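Local atomic coordinates of inorganic pyrophosphatase (Coxiella burnetii, PDB entry 3TR4), a protein that probably catalyses the magnesium-dependent hydrolysis of inorganic pyrophosphate to two phosphate ions, working as a homohexamer. Residues E33-K36 against E37-F40; W157-K160 against E161-K164. All coordinates share one frame; numbering follows the deposited sequence.

Contact 1 comes first along the chain and contact 2 lies near its C-terminal end. Their centres are 29 Å apart, on opposite sides of the centre of the chain, and their nearest atoms are about 20 Å apart, so they do not touch. Contact 1 closes the antiparallel two-stranded hairpin of 30-35 and 40-46. Contact 2 joins strand 152-159, which pairs with 86-99 in the larger mixed sheet, to helix 160-175. Both are local contacts between neighbouring residues: a hairpin end and a helix N-cap. The hairpin end reaches other subunits of the hexamer, whereas residues 157-164 touch no other chain of the assembly. Contact 1 therefore lies where subunits meet, and contact 2 within one subunit.

Contact 1 (E33-K36 against E37-F40); sequences EYDK and ELGF
D35 and F40 pair at the end of a beta hairpin that carries a G1 beta bulge. D35 N donates to F40 O at 2.7 Å. D35 O takes two donors in return, G39 N at 2.7 Å and F40 N at 3.2 Å. G39 has positive phi (72°), a conformation that suits glycine. The side chain of D35 belongs to the tight part as well. Its CG stands anti to the backbone N (chi1 -165°), which turns the carboxylate toward the loop. There L38 N bonds to D35 OD1 from above the carboxylate plane, and E37 N adds a weak bond to the same oxygen. The L38 side chain lies against the other oxygen, with L38 CD1 3.1 Å from D35 OD2. The Y34 ring comes across to the G39-F40 backbone, Y34 OH 3.6 Å from G39 CA. The ring also meets F40 of a neighbouring subunit, and F40 meets Y34 of another. The loose side is at K36 and E37. K36 extends away into solvent. E37 bends back across D35 at about a right angle, which brings two acidic groups together and would probably favour a proton or cation there. D35 OD1 and E37 OE1 are 3.0 Å apart, with their carboxylate planes turned 66° from each other.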
loop_
_atom_site.group_PDB
_atom_site.type_symbol
_atom_site.label_atom_id
_atom_site.label_comp_id
_atom_site.label_asym_id
_atom_site.label_seq_id
_atom_site.Cartn_x
_atom_site.Cartn_y
_atom_site.Cartn_z
ATOM N N GLU B 33 -20.876 2.336 -3.867
ATOM C CA GLU B 33 -22.047 3.189 -3.723
ATOM C C GLU B 33 -22.647 2.928 -2.354
ATOM O O GLU B 33 -22.732 1.780 -1.924
ATOM C CB GLU B 33 -23.087 2.873 -4.798
ATOM C CG GLU B 33 -22.956 3.688 -6.074
ATOM C CD GLU B 33 -24.098 3.432 -7.045
ATOM O OE1 GLU B 33 -24.648 2.310 -7.034
ATOM O OE2 GLU B 33 -24.450 4.354 -7.811
ATOM N N TYR B 34 -23.062 3.979 -1.659
ATOM C CA TYR B 34 -23.700 3.776 -0.366
ATOM C C TYR B 34 -25.185 3.483 -0.536
ATOM O O TYR B 34 -25.902 4.211 -1.223
ATOM C CB TYR B 34 -23.490 4.971 0.569
ATOM C CG TYR B 34 -24.054 4.716 1.945
ATOM C CD1 TYR B 34 -23.345 3.971 2.879
ATOM C CD2 TYR B 34 -25.310 5.190 2.301
ATOM C CE1 TYR B 34 -23.866 3.717 4.135
ATOM C CE2 TYR B 34 -25.838 4.942 3.552
ATOM C CZ TYR B 34 -25.111 4.205 4.465
ATOM O OH TYR B 34 -25.635 3.959 5.715
ATOM N N ASP B 35 -25.639 2.404 0.089
ATOM C CA ASP B 35 -27.035 2.003 0.009
ATOM C C ASP B 35 -27.757 2.400 1.289
ATOM O O ASP B 35 -27.607 1.753 2.323
ATOM C CB ASP B 35 -27.143 0.493 -0.227
ATOM C CG ASP B 35 -28.525 0.070 -0.685
ATOM O OD1 ASP B 35 -29.514 0.690 -0.241
ATOM O OD2 ASP B 35 -28.620 -0.883 -1.491
ATOM N N LYS B 36 -28.533 3.477 1.212
ATOM C CA LYS B 36 -29.262 3.990 2.368
ATOM C C LYS B 36 -30.293 2.986 2.882
ATOM O O LYS B 36 -30.522 2.880 4.089
ATOM C CB LYS B 36 -29.952 5.311 2.017
ATOM C CG LYS B 36 -30.841 5.859 3.120
ATOM C CD LYS B 36 -31.681 7.029 2.627
ATOM C CE LYS B 36 -32.636 7.511 3.710
ATOM N NZ LYS B 36 -33.544 8.591 3.228
ATOM N N GLU B 37 -30.909 2.251 1.962
ATOM C CA GLU B 37 -31.942 1.278 2.316
ATOM C C GLU B 37 -31.388 0.101 3.119
ATOM O O GLU B 37 -32.011 -0.347 4.082
ATOM C CB GLU B 37 -32.662 0.770 1.061
ATOM C CG GLU B 37 -33.589 1.789 0.405
ATOM C CD GLU B 37 -32.842 2.905 -0.306
ATOM O OE1 GLU B 37 -31.631 2.744 -0.573
ATOM O OE2 GLU B 37 -33.469 3.945 -0.602
ATOM N N LEU B 38 -30.220 -0.393 2.719
ATOM C CA LEU B 38 -29.585 -1.521 3.393
ATOM C C LEU B 38 -28.660 -1.062 4.516
ATOM O O LEU B 38 -28.338 -1.829 5.422
ATOM C CB LEU B 38 -28.789 -2.360 2.392
ATOM C CG LEU B 38 -29.546 -2.838 1.153
ATOM C CD1 LEU B 38 -28.600 -3.523 0.179
ATOM C CD2 LEU B 38 -30.686 -3.766 1.544
ATOM N N GLY B 39 -28.231 0.194 4.447
ATOM C CA GLY B 39 -27.292 0.730 5.415
ATOM C C GLY B 39 -25.910 0.145 5.208
ATOM O O GLY B 39 -25.162 -0.071 6.160
ATOM N N PHE B 40 -25.574 -0.117 3.950
ATOM C CA PHE B 40 -24.298 -0.724 3.597
ATOM C C PHE B 40 -23.633 0.029 2.463
ATOM O O PHE B 40 -24.300 0.500 1.544
ATOM C CB PHE B 40 -24.507 -2.173 3.145
ATOM C CG PHE B 40 -24.443 -3.177 4.255
ATOM C CD1 PHE B 40 -25.590 -3.555 4.932
ATOM C CD2 PHE B 40 -23.234 -3.752 4.613
ATOM C CE1 PHE B 40 -25.532 -4.483 5.951
ATOM C CE2 PHE B 40 -23.170 -4.680 5.630
ATOM C CZ PHE B 40 -24.323 -5.047 6.300
#

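Contact 2 (W157-K160 against E161-K164); sequences WEDK and EAAK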
loop_
_atom_site.group_PDB
_atom_site.type_symbol
_atom_site.label_atom_id
_atom_site.label_comp_id
_atom_site.label_asym_id
_atom_site.label_seq_id
_atom_site.Cartn_x
_atom_site.Cartn_y
_atom_site.Cartn_z
ATOM N N TRP B 157 -16.373 24.297 -16.229
ATOM C CA TRP B 157 -16.507 24.610 -14.812
ATOM C C TRP B 157 -17.336 25.874 -14.602
ATOM O O TRP B 157 -17.136 26.875 -15.290
ATOM C CB TRP B 157 -15.127 24.803 -14.184
ATOM C CG TRP B 157 -14.281 23.573 -14.226
ATOM C CD1 TRP B 157 -13.401 23.215 -15.204
ATOM C CD2 TRP B 157 -14.234 22.535 -13.243
ATOM N NE1 TRP B 157 -12.811 22.018 -14.891
ATOM C CE2 TRP B 157 -13.305 21.579 -13.692
ATOM C CE3 TRP B 157 -14.889 22.323 -12.028
ATOM C CZ2 TRP B 157 -13.013 20.427 -12.968
ATOM C CZ3 TRP B 157 -14.600 21.182 -11.311
ATOM C CH2 TRP B 157 -13.668 20.246 -11.783
ATOM N N GLU B 158 -18.267 25.823 -13.653
ATOM C CA GLU B 158 -19.025 27.006 -13.258
ATOM C C GLU B 158 -18.681 27.381 -11.820
ATOM O O GLU B 158 -18.055 26.602 -11.103
ATOM C CB GLU B 158 -20.530 26.769 -13.399
ATOM C CG GLU B 158 -20.986 26.415 -14.806
ATOM C CD GLU B 158 -20.966 27.600 -15.753
ATOM O OE1 GLU B 158 -22.049 27.983 -16.246
ATOM O OE2 GLU B 158 -19.871 28.143 -16.012
ATOM N N ASP B 159 -19.110 28.564 -11.398
ATOM C CA ASP B 159 -18.670 29.129 -10.124
ATOM C C ASP B 159 -19.489 28.682 -8.912
ATOM O O ASP B 159 -20.460 27.928 -9.034
ATOM C CB ASP B 159 -18.623 30.660 -10.203
ATOM C CG ASP B 159 -19.979 31.277 -10.511
ATOM O OD1 ASP B 159 -21.012 30.708 -10.095
ATOM O OD2 ASP B 159 -20.011 32.340 -11.168
ATOM N N LYS B 160 -19.077 29.163 -7.742
ATOM C CA LYS B 160 -19.701 28.799 -6.474
ATOM C C LYS B 160 -21.202 29.086 -6.458
ATOM O O LYS B 160 -21.982 28.304 -5.918
ATOM C CB LYS B 160 -19.001 29.531 -5.326
ATOM C CG LYS B 160 -19.479 29.173 -3.925
ATOM C CD LYS B 160 -18.695 29.983 -2.893
ATOM C CE LYS B 160 -19.329 29.921 -1.514
ATOM N NZ LYS B 160 -19.386 28.527 -1.000
ATOM N N GLU B 161 -21.602 30.206 -7.052
ATOM C CA GLU B 161 -23.017 30.553 -7.135
ATOM C C GLU B 161 -23.803 29.507 -7.925
ATOM O O GLU B 161 -24.926 29.160 -7.560
ATOM C CB GLU B 161 -23.206 31.940 -7.759
ATOM C CG GLU B 161 -24.663 32.315 -7.982
ATOM C CD GLU B 161 -25.486 32.237 -6.709
ATOM O OE1 GLU B 161 -24.964 32.611 -5.636
ATOM O OE2 GLU B 161 -26.653 31.793 -6.781
ATOM N N ALA B 162 -23.211 29.009 -9.005
ATOM C CA ALA B 162 -23.835 27.941 -9.781
ATOM C C ALA B 162 -23.953 26.674 -8.942
ATOM O O ALA B 162 -24.968 25.978 -8.996
ATOM C CB ALA B 162 -23.051 27.666 -11.052
ATOM N N ALA B 163 -22.918 26.377 -8.161
ATOM C CA ALA B 163 -22.935 25.185 -7.319
ATOM C C ALA B 163 -24.061 25.287 -6.299
ATOM O O ALA B 163 -24.772 24.312 -6.035
ATOM C CB ALA B 163 -21.589 24.999 -6.622
ATOM N N LYS B 164 -24.218 26.480 -5.736
ATOM C CA LYS B 164 -25.263 26.752 -4.758
ATOM C C LYS B 164 -26.654 26.511 -5.340
ATOM O O LYS B 164 -27.487 25.847 -4.721
ATOM C CB LYS B 164 -25.143 28.191 -4.257
ATOM C CG LYS B 164 -26.145 28.580 -3.184
ATOM C CD LYS B 164 -25.772 29.924 -2.582
ATOM C CE LYS B 164 -26.665 30.276 -1.408
ATOM N NZ LYS B 164 -26.115 31.421 -0.634
#
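D159 turns its carboxylate toward the start of the helix that follows it, where OD1 accepts from A162 N at 3.0 Å. The donor comes in nearly in line with the C-O bond of the carboxylate, and the N-H points well at OD1 (157°). The first torsion makes this possible: chi1 of 61° sets CG between the backbone N and the carbonyl carbon, which brings OD1 to the A162 N-H at the helix start. E161 CB lies alongside the same oxygen, 3.4 Å from D159 OD1. The E161 carboxylate itself leads away. One residue earlier, E158 sends its CB against the methyl of A162, with 3.6 Å between E158 CB and A162 CB. Beyond that point the E158 chain bends away. A162 also touches I94 of strand 86-99. K160 points away from the turn, and its NZ forms a salt bridge with D15 and a hydrogen bond to A91 O. The backbone takes over from the side chain at once. A163 N bonds to D159 O at 3.0 Å, and K164 N to K160 O at 2.9 Å. D159 is the N-cap residue of helix 160-175, the C-terminal helix of the pyrophosphatase fold, where the chain passes from strand to helix.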